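Local coordinates for tyrosine-protein phosphatase YwqE (Bacillus subtilis, PDB 3QY6) that removes phosphate from tyrosine residues of proteins, acting as a manganese-dependent bacterial tyrosine phosphatase of the CpsB/CapC family, at residues 40-45 with 78-83; 86-91 with 123-128; 103-108 with 128-133; 158-163 with 186-191. All blocks are in the same frame, centred on the assembly; numbering follows the deposited sequence.

Interaction 1: 40-45 with 78-83; sequences TPHHNN and GQEIRI. With FE (Fe (III) ion), chain B; MG (magnesium ion), chain D; FE (Fe (III) ion), chain C.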
# COMPACT_ATOMS: atom_id res chain seq x y z
N THR A 40 -2.44 7.72 -0.05
CA THR A 40 -3.57 6.81 0.11
C THR A 40 -4.25 7.03 1.45
O THR A 40 -4.21 6.17 2.29
CB THR A 40 -3.12 5.33 0.00
OG1 THR A 40 -2.13 5.05 1.01
CG2 THR A 40 -2.50 5.09 -1.38
N PRO A 41 -4.91 8.18 1.62
CA PRO A 41 -5.54 8.35 2.95
C PRO A 41 -6.65 7.32 3.20
O PRO A 41 -7.25 6.77 2.25
CB PRO A 41 -6.08 9.78 2.90
CG PRO A 41 -6.15 10.14 1.46
CD PRO A 41 -5.13 9.32 0.72
N HIS A 42 -6.87 7.02 4.49
CA HIS A 42 -7.94 6.12 4.90
C HIS A 42 -9.28 6.62 4.44
O HIS A 42 -9.60 7.80 4.59
CB HIS A 42 -7.98 6.01 6.41
CG HIS A 42 -6.90 5.15 6.98
ND1 HIS A 42 -6.90 3.78 6.83
CD2 HIS A 42 -5.81 5.46 7.71
CE1 HIS A 42 -5.84 3.28 7.44
NE2 HIS A 42 -5.17 4.28 7.99
N HIS A 43 -10.04 5.74 3.84
CA HIS A 43 -11.38 6.11 3.47
C HIS A 43 -12.33 5.05 3.98
O HIS A 43 -12.27 3.92 3.56
CB HIS A 43 -11.46 6.22 1.98
CG HIS A 43 -12.81 6.55 1.48
ND1 HIS A 43 -13.37 7.79 1.63
CD2 HIS A 43 -13.73 5.79 0.85
CE1 HIS A 43 -14.58 7.79 1.10
NE2 HIS A 43 -14.82 6.58 0.63
N ASN A 44 -13.21 5.43 4.89
CA ASN A 44 -14.19 4.52 5.49
C ASN A 44 -15.59 5.13 5.71
O ASN A 44 -15.73 6.29 5.96
CB ASN A 44 -13.64 4.02 6.81
CG ASN A 44 -14.51 2.99 7.45
OD1 ASN A 44 -15.17 2.24 6.76
ND2 ASN A 44 -14.50 2.93 8.78
N ASN A 45 -16.61 4.32 5.77
CA ASN A 45 -18.00 4.79 5.82
C ASN A 45 -18.38 5.62 7.09
O ASN A 45 -19.43 6.22 7.14
CB ASN A 45 -18.98 3.68 5.43
CG ASN A 45 -18.88 3.29 3.94
OD1 ASN A 45 -17.89 3.62 3.26
ND2 ASN A 45 -19.91 2.61 3.44
N GLY A 78 -4.76 8.84 -4.39
CA GLY A 78 -5.22 7.49 -4.21
C GLY A 78 -6.01 7.44 -2.93
O GLY A 78 -6.27 8.49 -2.32
N GLN A 79 -6.40 6.23 -2.55
CA GLN A 79 -7.09 5.97 -1.27
C GLN A 79 -6.71 4.61 -0.73
O GLN A 79 -6.49 3.67 -1.50
CB GLN A 79 -8.62 5.99 -1.42
CG GLN A 79 -9.30 7.35 -1.50
CD GLN A 79 -10.80 7.21 -1.84
OE1 GLN A 79 -11.24 6.21 -2.42
NE2 GLN A 79 -11.58 8.23 -1.49
N GLU A 80 -6.65 4.51 0.59
CA GLU A 80 -6.67 3.21 1.23
C GLU A 80 -8.12 2.88 1.58
O GLU A 80 -8.68 3.40 2.57
CB GLU A 80 -5.80 3.20 2.48
CG GLU A 80 -5.72 1.79 3.09
CD GLU A 80 -4.92 1.73 4.37
OE1 GLU A 80 -4.85 0.65 4.95
OE2 GLU A 80 -4.31 2.72 4.77
N ILE A 81 -8.72 2.03 0.77
CA ILE A 81 -10.15 1.78 0.84
C ILE A 81 -10.45 0.64 1.79
O ILE A 81 -10.15 -0.53 1.51
CB ILE A 81 -10.74 1.54 -0.58
CG1 ILE A 81 -10.53 2.77 -1.46
CG2 ILE A 81 -12.24 1.16 -0.51
CD1 ILE A 81 -10.50 2.44 -2.99
N ARG A 82 -11.01 0.98 2.94
CA ARG A 82 -11.52 -0.08 3.80
C ARG A 82 -12.65 -0.80 3.07
O ARG A 82 -13.64 -0.19 2.63
CB ARG A 82 -11.98 0.46 5.15
CG ARG A 82 -12.63 -0.61 6.07
CD ARG A 82 -11.63 -1.56 6.78
NE ARG A 82 -10.53 -0.85 7.43
CZ ARG A 82 -10.58 -0.23 8.60
NH1 ARG A 82 -11.70 -0.21 9.32
NH2 ARG A 82 -9.50 0.38 9.07
N ILE A 83 -12.46 -2.10 2.92
CA ILE A 83 -13.33 -2.92 2.11
C ILE A 83 -14.79 -2.77 2.54
O ILE A 83 -15.09 -2.69 3.74
CB ILE A 83 -12.90 -4.39 2.13
CG1 ILE A 83 -13.63 -5.19 1.05
CG2 ILE A 83 -13.09 -5.02 3.54
CD1 ILE A 83 -13.05 -6.57 0.76
FE FE B . -4.30 0.34 6.97
MG MG D . -3.64 4.58 9.24
FE FE C . -2.30 2.76 5.54
O HOH W 1 -8.58 2.57 5.32
O HOH W 2 -2.45 1.59 6.04
O HOH W 3 -4.15 0.32 9.17
O HOH W 4 -5.02 1.86 7.53
O HOH W 5 -2.92 3.20 7.64
O HOH W 6 -3.59 2.99 9.55
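Glu-80 and His-42 lie side by side and point the same way into a cluster of three metal ions. The carboxylate of Glu-80 bridges two irons, OE1 holding one at 2.1 Å and OE2 the other, while His-42 NE2 binds magnesium at 2.0 Å. Glu-80 reaches the irons with its chain fully extended, CG anti to the backbone N (chi1 -175°). Its OE2 comes over one face of the neighbouring imidazole, 3.1 Å from His-42 CE1, with ring and carboxylate planes 31° apart. The other ring nitrogen is tied down as well: His-42 ND1 donates to a water at 2.6 Å, which in turn donates to the carbonyl O of Glu-80. Beneath these side chains the backbones pair as parallel strands, His-42 and Glu-80 being bridge partners that put both ligands on the same face of the sheet, in keeping with a TIM-barrel-like metallo-dependent hydrolase. Glu-80 N bonds to Pro-41 O at 2.9 Å, approaching from above the carbonyl plane, and His-43 N to Glu-80 O at 3.0 Å; Arg-82 N to His-43 O is longer. On the reverse face of the sheet, the amide of Gln-79 lies almost parallel to the His-43 ring, NE2 sitting over one face near the rim. That amide is held from outside, NE2 by Asn-50 O and OE1 by Leu-97 N. His-5, His-7 and Asp-194 complete the protein ligands of the iron on Glu-80 OE2.

Interaction 2: 86-91 with 123-128; sequences EVEQDL and YDLQLK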
# COMPACT_ATOMS: atom_id res chain seq x y z
N GLU A 86 -19.82 -2.67 -1.72
CA GLU A 86 -20.21 -1.89 -2.89
C GLU A 86 -19.04 -1.15 -3.56
O GLU A 86 -19.25 -0.14 -4.22
CB GLU A 86 -21.31 -0.89 -2.53
CG GLU A 86 -22.65 -1.52 -2.13
CD GLU A 86 -22.59 -2.28 -0.81
OE1 GLU A 86 -22.21 -1.67 0.22
OE2 GLU A 86 -22.93 -3.48 -0.80
N VAL A 87 -17.83 -1.66 -3.36
CA VAL A 87 -16.63 -1.04 -3.94
C VAL A 87 -16.68 -0.92 -5.47
O VAL A 87 -16.36 0.13 -6.02
CB VAL A 87 -15.33 -1.77 -3.49
CG1 VAL A 87 -14.16 -1.38 -4.37
CG2 VAL A 87 -15.05 -1.46 -2.02
N GLU A 88 -17.11 -1.98 -6.16
CA GLU A 88 -17.15 -1.94 -7.63
C GLU A 88 -18.06 -0.82 -8.15
O GLU A 88 -17.68 -0.09 -9.08
CB GLU A 88 -17.59 -3.30 -8.19
CG GLU A 88 -17.48 -3.44 -9.71
CD GLU A 88 -18.62 -2.76 -10.47
OE1 GLU A 88 -19.75 -2.70 -9.93
OE2 GLU A 88 -18.39 -2.29 -11.60
N GLN A 89 -19.24 -0.70 -7.54
CA GLN A 89 -20.26 0.29 -7.90
C GLN A 89 -19.81 1.72 -7.68
O GLN A 89 -20.01 2.59 -8.54
CB GLN A 89 -21.55 0.05 -7.08
CG GLN A 89 -22.38 -1.18 -7.49
CD GLN A 89 -21.89 -2.49 -6.86
OE1 GLN A 89 -20.95 -2.51 -6.07
NE2 GLN A 89 -22.55 -3.59 -7.23
N ASP A 90 -19.23 1.98 -6.51
CA ASP A 90 -18.84 3.33 -6.14
C ASP A 90 -17.66 3.79 -6.97
O ASP A 90 -17.52 4.97 -7.28
CB ASP A 90 -18.56 3.41 -4.64
CG ASP A 90 -19.82 3.37 -3.83
OD1 ASP A 90 -20.90 3.31 -4.46
OD2 ASP A 90 -19.76 3.41 -2.58
N LEU A 91 -16.82 2.83 -7.34
CA LEU A 91 -15.68 3.07 -8.20
C LEU A 91 -16.16 3.49 -9.59
O LEU A 91 -15.67 4.47 -10.14
CB LEU A 91 -14.85 1.81 -8.25
CG LEU A 91 -13.39 1.78 -8.66
CD1 LEU A 91 -12.56 2.84 -7.92
CD2 LEU A 91 -12.91 0.40 -8.34
N TYR A 123 -13.22 -10.84 -7.66
CA TYR A 123 -13.51 -11.44 -8.96
C TYR A 123 -14.29 -10.45 -9.84
O TYR A 123 -13.95 -10.24 -11.01
CB TYR A 123 -14.28 -12.76 -8.79
CG TYR A 123 -14.64 -13.41 -10.12
CD1 TYR A 123 -13.67 -14.05 -10.89
CD2 TYR A 123 -15.94 -13.35 -10.61
CE1 TYR A 123 -14.00 -14.63 -12.13
CE2 TYR A 123 -16.28 -13.92 -11.84
CZ TYR A 123 -15.31 -14.56 -12.59
OH TYR A 123 -15.65 -15.13 -13.80
N ASP A 124 -15.28 -9.81 -9.24
CA ASP A 124 -16.05 -8.81 -9.92
C ASP A 124 -15.15 -7.68 -10.36
O ASP A 124 -15.30 -7.18 -11.46
CB ASP A 124 -17.08 -8.22 -8.98
CG ASP A 124 -18.17 -9.18 -8.63
OD1 ASP A 124 -18.33 -10.20 -9.32
OD2 ASP A 124 -18.85 -8.90 -7.64
N LEU A 125 -14.20 -7.28 -9.52
CA LEU A 125 -13.30 -6.20 -9.89
C LEU A 125 -12.42 -6.55 -11.05
O LEU A 125 -12.20 -5.76 -11.91
CB LEU A 125 -12.43 -5.78 -8.71
CG LEU A 125 -13.25 -5.04 -7.70
CD1 LEU A 125 -12.58 -4.93 -6.41
CD2 LEU A 125 -13.60 -3.73 -8.21
N GLN A 126 -11.92 -7.76 -11.05
CA GLN A 126 -11.06 -8.21 -12.12
C GLN A 126 -11.75 -8.23 -13.49
O GLN A 126 -11.15 -7.92 -14.48
CB GLN A 126 -10.44 -9.54 -11.76
CG GLN A 126 -9.63 -9.50 -10.47
CD GLN A 126 -8.82 -10.74 -10.28
OE1 GLN A 126 -8.00 -11.10 -11.12
NE2 GLN A 126 -9.05 -11.41 -9.19
N LEU A 127 -13.01 -8.61 -13.49
CA LEU A 127 -13.83 -8.61 -14.70
C LEU A 127 -14.01 -7.22 -15.29
O LEU A 127 -14.19 -7.07 -16.51
CB LEU A 127 -15.18 -9.26 -14.43
CG LEU A 127 -15.14 -10.79 -14.35
CD1 LEU A 127 -16.54 -11.34 -14.20
CD2 LEU A 127 -14.43 -11.39 -15.56
N LYS A 128 -13.97 -6.19 -14.43
CA LYS A 128 -13.99 -4.81 -14.90
C LYS A 128 -12.60 -4.30 -15.29
O LYS A 128 -12.45 -3.14 -15.72
CB LYS A 128 -14.64 -3.89 -13.87
CG LYS A 128 -16.11 -4.23 -13.55
CD LYS A 128 -17.06 -3.78 -14.67
CE LYS A 128 -18.47 -4.33 -14.47
NZ LYS A 128 -19.33 -4.05 -15.66
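Glu-88 starts out toward Leu-125 and Lys-128 with CG anti to its backbone N (chi1 -172°), then bends at chi2 (-79°), which swings the carboxylate up beside the lysine. Leu-125 leaves its own helix with CG lying beside the backbone N, and this brings its branched end closer to the facing helix than its CB bond alone would suggest. The methyl CD2 of Leu-125 does most of the touching. It meets CB of Glu-88 at 4.0 Å as the two side chains slide past each other in opposite directions, and CD2 of Leu-91, one turn further on, at 4.2 Å with the two leucines crossing at about a right angle. The other methyl, CD1 of Leu-125, lies 4.4 Å from CG1 of Val-87, so the leucine end meets Val-87, Glu-88 and Leu-91, residues of about one turn of the facing helix. Nearer the solvent, Lys-128 crosses Glu-88 at roughly a right angle. Here the aliphatic part does the work: CE of Lys-128 is 3.5 Å from Glu-88 OE2, whereas NZ stands 4.5 Å from that oxygen, too far for a salt bridge, and any electrostatic attraction is probably modest. The segments of the two helices run 34° from parallel with their axes 10.3 Å apart at closest approach. Leu-91 and Leu-125 both continue inward onto Ile-105, and Leu-125 also onto Ile-107. Two neighbouring helices covering the outside of a parallel strand in this way are characteristic of the TIM-barrel-like fold.

Interaction 3: 103-108 with 128-133; sequences KYILIE and KGYIPV. With FE (Fe (III) ion), chain B.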
# COMPACT_ATOMS: atom_id res chain seq x y z
N LYS A 103 -5.49 1.03 -12.90
CA LYS A 103 -6.21 -0.19 -12.68
C LYS A 103 -6.07 -0.76 -11.27
O LYS A 103 -6.84 -1.56 -10.88
CB LYS A 103 -5.88 -1.25 -13.74
CG LYS A 103 -4.54 -1.85 -13.68
CD LYS A 103 -4.30 -2.81 -14.82
CE LYS A 103 -4.17 -2.08 -16.13
NZ LYS A 103 -3.62 -2.97 -17.21
N TYR A 104 -5.00 -0.43 -10.58
CA TYR A 104 -4.72 -0.98 -9.28
C TYR A 104 -5.47 -0.25 -8.21
O TYR A 104 -5.38 0.93 -8.16
CB TYR A 104 -3.23 -0.92 -9.03
CG TYR A 104 -2.49 -1.72 -10.03
CD1 TYR A 104 -2.16 -3.01 -9.78
CD2 TYR A 104 -2.17 -1.19 -11.24
CE1 TYR A 104 -1.51 -3.75 -10.69
CE2 TYR A 104 -1.52 -1.94 -12.17
CZ TYR A 104 -1.19 -3.21 -11.89
OH TYR A 104 -0.53 -3.94 -12.82
N ILE A 105 -6.17 -0.97 -7.35
CA ILE A 105 -6.94 -0.38 -6.25
C ILE A 105 -6.40 -0.88 -4.92
O ILE A 105 -6.26 -2.07 -4.72
CB ILE A 105 -8.43 -0.83 -6.25
CG1 ILE A 105 -9.05 -0.76 -7.64
CG2 ILE A 105 -9.23 -0.02 -5.23
CD1 ILE A 105 -10.28 -1.69 -7.75
N LEU A 106 -6.17 0.03 -3.97
CA LEU A 106 -5.68 -0.40 -2.66
C LEU A 106 -6.87 -0.62 -1.75
O LEU A 106 -7.61 0.32 -1.45
CB LEU A 106 -4.69 0.60 -2.08
CG LEU A 106 -4.00 0.21 -0.78
CD1 LEU A 106 -2.99 -0.93 -1.00
CD2 LEU A 106 -3.30 1.45 -0.17
N ILE A 107 -7.06 -1.87 -1.37
CA ILE A 107 -8.16 -2.28 -0.51
C ILE A 107 -7.67 -2.85 0.84
O ILE A 107 -6.83 -3.76 0.89
CB ILE A 107 -9.05 -3.30 -1.24
CG1 ILE A 107 -9.66 -2.67 -2.52
CG2 ILE A 107 -10.17 -3.81 -0.32
CD1 ILE A 107 -10.18 -3.72 -3.51
N GLU A 108 -8.23 -2.32 1.95
CA GLU A 108 -7.80 -2.73 3.28
C GLU A 108 -8.89 -3.56 3.99
O GLU A 108 -10.03 -3.15 4.05
CB GLU A 108 -7.54 -1.48 4.15
CG GLU A 108 -6.99 -1.80 5.55
CD GLU A 108 -7.17 -0.65 6.53
OE1 GLU A 108 -6.31 -0.47 7.41
OE2 GLU A 108 -8.18 0.07 6.41
N LYS A 128 -13.97 -6.19 -14.43
CA LYS A 128 -13.99 -4.81 -14.90
C LYS A 128 -12.60 -4.30 -15.29
O LYS A 128 -12.45 -3.14 -15.72
CB LYS A 128 -14.64 -3.89 -13.87
CG LYS A 128 -16.11 -4.23 -13.55
CD LYS A 128 -17.06 -3.78 -14.67
CE LYS A 128 -18.47 -4.33 -14.47
NZ LYS A 128 -19.33 -4.05 -15.66
N GLY A 129 -11.58 -5.15 -15.13
CA GLY A 129 -10.21 -4.80 -15.52
C GLY A 129 -9.44 -4.10 -14.40
O GLY A 129 -8.38 -3.52 -14.63
N TYR A 130 -9.99 -4.16 -13.19
CA TYR A 130 -9.28 -3.65 -12.01
C TYR A 130 -8.43 -4.77 -11.40
O TYR A 130 -8.72 -5.96 -11.59
CB TYR A 130 -10.25 -3.10 -10.98
CG TYR A 130 -10.80 -1.71 -11.25
CD1 TYR A 130 -10.00 -0.57 -11.10
CD2 TYR A 130 -12.11 -1.54 -11.68
CE1 TYR A 130 -10.50 0.71 -11.35
CE2 TYR A 130 -12.62 -0.26 -11.94
CZ TYR A 130 -11.82 0.85 -11.78
OH TYR A 130 -12.34 2.10 -12.03
N ILE A 131 -7.35 -4.39 -10.70
CA ILE A 131 -6.60 -5.34 -9.90
C ILE A 131 -6.62 -4.88 -8.42
O ILE A 131 -6.11 -3.80 -8.12
CB ILE A 131 -5.17 -5.53 -10.41
CG1 ILE A 131 -5.19 -6.13 -11.82
CG2 ILE A 131 -4.40 -6.49 -9.48
CD1 ILE A 131 -3.94 -5.79 -12.68
N PRO A 132 -7.23 -5.67 -7.53
CA PRO A 132 -7.22 -5.30 -6.12
C PRO A 132 -5.86 -5.62 -5.49
O PRO A 132 -5.34 -6.73 -5.64
CB PRO A 132 -8.34 -6.18 -5.52
CG PRO A 132 -8.40 -7.37 -6.38
CD PRO A 132 -7.97 -6.92 -7.77
N VAL A 133 -5.32 -4.64 -4.78
CA VAL A 133 -4.10 -4.82 -4.01
C VAL A 133 -4.44 -4.80 -2.52
O VAL A 133 -4.86 -3.77 -2.00
CB VAL A 133 -3.08 -3.69 -4.33
CG1 VAL A 133 -1.75 -3.94 -3.62
CG2 VAL A 133 -2.88 -3.61 -5.87
FE FE B . -4.30 0.34 6.97
O HOH W 2 -2.45 1.59 6.04
O HOH W 3 -4.15 0.32 9.17
O HOH W 4 -5.02 1.86 7.53
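Tyr-104 and Ile-131 stand side by side on one face of two adjacent parallel strands, pointing the same way. The isoleucine CD1 comes to 3.7 Å from CE1 of the Tyr-104 ring at an oblique angle, and Val-133 crosses the ring obliquely; Val-133 CG2 lies at the ring edge, 4.0 Å from Tyr-104 CD1. The far end of the ring is tied outside the pair, its hydroxyl being bonded to Gln-235 O. Further along this face Leu-106 crosses Val-133. The opposite face belongs to Ile-105, Ile-107 and Pro-132. Ile-107 lies alongside the proline, CD1 to Pro-132 CB 3.7 Å, while Ile-105 meets Tyr-130 at about a right angle. With CG1 of Ile-105 set beside its backbone N (chi1 -46°), the terminal CD1 reaches CB of Tyr-130 at 3.5 Å. Tyr-130 also offers its ring edge to a carbonyl, CD1 lying 3.3 Å from Lys-103 O. That same oxygen starts the backbone ladder by accepting from Ile-131 N. Ile-105 then donates to Ile-131 O, Val-133 N to Ile-105 O at 2.7 Å, and Ile-107 N to Val-133 O, all four bonds being close to straight at hydrogen. Gly-129, with positive phi, closes the preceding helix in a Schellman motif just before the second strand begins. Past the ladder, Glu-108 extends to bind an iron through OE1 at 2.2 Å. Strand 104-108, helix 118-127 and strand 131-135 thus form a beta-alpha-beta unit, the repeating element of TIM-barrel-like folds, with a metal ligand at the end of its first strand.

Interaction 4: 158-163 with 186-191; sequences AASQIT and NLIHFV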
# COMPACT_ATOMS: atom_id res chain seq x y z
N ALA A 158 -5.72 -11.45 -6.95
CA ALA A 158 -5.33 -10.33 -6.06
C ALA A 158 -3.82 -10.16 -5.96
O ALA A 158 -3.08 -11.14 -6.00
CB ALA A 158 -5.92 -10.52 -4.66
N ALA A 159 -3.39 -8.91 -5.81
CA ALA A 159 -2.01 -8.59 -5.46
C ALA A 159 -2.02 -8.13 -4.00
O ALA A 159 -3.09 -7.84 -3.45
CB ALA A 159 -1.46 -7.51 -6.39
N SER A 160 -0.86 -8.13 -3.36
CA SER A 160 -0.76 -7.56 -2.02
C SER A 160 0.51 -6.75 -1.79
O SER A 160 1.50 -6.90 -2.50
CB SER A 160 -0.99 -8.63 -0.93
OG SER A 160 0.19 -9.33 -0.61
N GLN A 161 0.45 -5.87 -0.79
CA GLN A 161 1.53 -4.93 -0.51
C GLN A 161 1.94 -5.09 0.96
O GLN A 161 1.12 -4.89 1.87
CB GLN A 161 1.04 -3.50 -0.82
CG GLN A 161 1.84 -2.37 -0.19
CD GLN A 161 1.28 -1.97 1.16
OE1 GLN A 161 0.06 -1.85 1.34
NE2 GLN A 161 2.17 -1.79 2.14
N ILE A 162 3.22 -5.43 1.18
CA ILE A 162 3.81 -5.58 2.52
C ILE A 162 4.33 -4.24 3.02
O ILE A 162 4.73 -3.41 2.21
CB ILE A 162 4.97 -6.63 2.48
CG1 ILE A 162 5.31 -7.16 3.87
CG2 ILE A 162 6.22 -6.06 1.80
CD1 ILE A 162 4.46 -8.31 4.32
N THR A 163 4.32 -4.02 4.34
CA THR A 163 4.85 -2.79 4.91
C THR A 163 6.36 -2.88 5.14
O THR A 163 6.86 -3.84 5.76
CB THR A 163 4.18 -2.50 6.28
OG1 THR A 163 2.76 -2.71 6.16
CG2 THR A 163 4.48 -1.09 6.74
N ASN A 186 5.61 -16.11 -2.03
CA ASN A 186 5.31 -15.37 -3.25
C ASN A 186 3.97 -14.61 -3.21
O ASN A 186 3.44 -14.24 -4.25
CB ASN A 186 5.37 -16.28 -4.48
CG ASN A 186 6.75 -16.82 -4.74
OD1 ASN A 186 6.92 -18.02 -5.02
ND2 ASN A 186 7.76 -15.95 -4.70
N LEU A 187 3.45 -14.36 -2.01
CA LEU A 187 2.14 -13.71 -1.84
C LEU A 187 2.20 -12.17 -1.87
O LEU A 187 1.17 -11.50 -1.84
CB LEU A 187 1.42 -14.23 -0.59
CG LEU A 187 1.36 -15.76 -0.36
CD1 LEU A 187 0.51 -16.15 0.85
CD2 LEU A 187 0.88 -16.52 -1.60
N ILE A 188 3.41 -11.62 -1.98
CA ILE A 188 3.63 -10.18 -1.90
C ILE A 188 4.19 -9.64 -3.21
O ILE A 188 5.16 -10.18 -3.73
CB ILE A 188 4.65 -9.84 -0.76
CG1 ILE A 188 4.18 -10.40 0.59
CG2 ILE A 188 4.99 -8.34 -0.76
CD1 ILE A 188 2.82 -9.90 1.10
N HIS A 189 3.59 -8.56 -3.72
CA HIS A 189 3.97 -7.99 -5.02
C HIS A 189 4.48 -6.54 -4.93
O HIS A 189 5.07 -6.01 -5.89
CB HIS A 189 2.80 -8.11 -6.01
CG HIS A 189 2.08 -9.42 -5.92
ND1 HIS A 189 2.43 -10.52 -6.67
CD2 HIS A 189 1.06 -9.81 -5.13
CE1 HIS A 189 1.65 -11.54 -6.35
NE2 HIS A 189 0.81 -11.13 -5.41
N PHE A 190 4.27 -5.90 -3.77
CA PHE A 190 4.79 -4.55 -3.56
C PHE A 190 5.33 -4.41 -2.15
O PHE A 190 4.89 -5.10 -1.24
CB PHE A 190 3.70 -3.47 -3.77
CG PHE A 190 2.94 -3.59 -5.06
CD1 PHE A 190 3.44 -3.01 -6.24
CD2 PHE A 190 1.70 -4.24 -5.10
CE1 PHE A 190 2.74 -3.09 -7.43
CE2 PHE A 190 1.00 -4.34 -6.32
CZ PHE A 190 1.52 -3.75 -7.47
N VAL A 191 6.31 -3.53 -1.99
CA VAL A 191 6.70 -3.07 -0.66
C VAL A 191 6.41 -1.59 -0.60
O VAL A 191 6.78 -0.86 -1.50
CB VAL A 191 8.20 -3.30 -0.37
CG1 VAL A 191 8.46 -3.08 1.12
CG2 VAL A 191 8.62 -4.71 -0.70
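Ser-160 and the loop 187-189 leading into Phe-190 join the last two neighbouring strands of the six-stranded parallel sheet in this TIM-barrel-like phosphatase, 159-163 and 190-192. Hydrogen bonding centres on the serine. Its carbonyl O takes two donors, His-189 N at 2.9 Å and Phe-190 N at 3.2 Å; the second lies in the carbonyl plane but makes the less straight bond. Beyond this fork Ile-162 N bonds to Phe-190 O at 3.0 Å. Side chains also pack on both faces. On one, CB of Gln-161 lies against CB of Phe-190, the side chains crossing at about a right angle, and Ala-159 CB is 4.0 Å from Phe-190 CE2; the glutamine OE1 is bonded to His-5 ND1, and so probably helps to orient an iron ligand from the second shell. On the other, CG2 of Ile-162 wedges against CG2 of Ile-188 at 3.6 Å and CG2 of Val-191 at 3.7 Å. The remaining polar link is through a side chain: with OG set between backbone N and carbonyl carbon (chi1 85°), Ser-160 donates to Leu-187 O at 2.7 Å, and the methyl CD1 of Ile-188 presses to 3.2 Å from that same OG.

Interactions 1, 3 and 4 follow one another across a single parallel sheet. Interactions 1 and 3 meet at one iron, which Glu-80 and Glu-108 both bind with His-136; Arg-82 NE forms a salt bridge to Glu-108 OE2 at 2.7 Å, so a residue of interaction 1 probably helps to hold a ligand carried by interaction 3. Interaction 2 covers the outside of interaction 3, Leu-91 CD2 packing 3.4 Å from Ile-105 CD1, and the two share Lys-128. Interactions 3 and 4 join through Pro-132 O and Ala-159 N, 2.9 Å apart and probably hydrogen-bonded. Interaction 4 has its centre about 18 Å from that of interaction 1, yet the Gln-161 side chain lies about 7 Å from an iron.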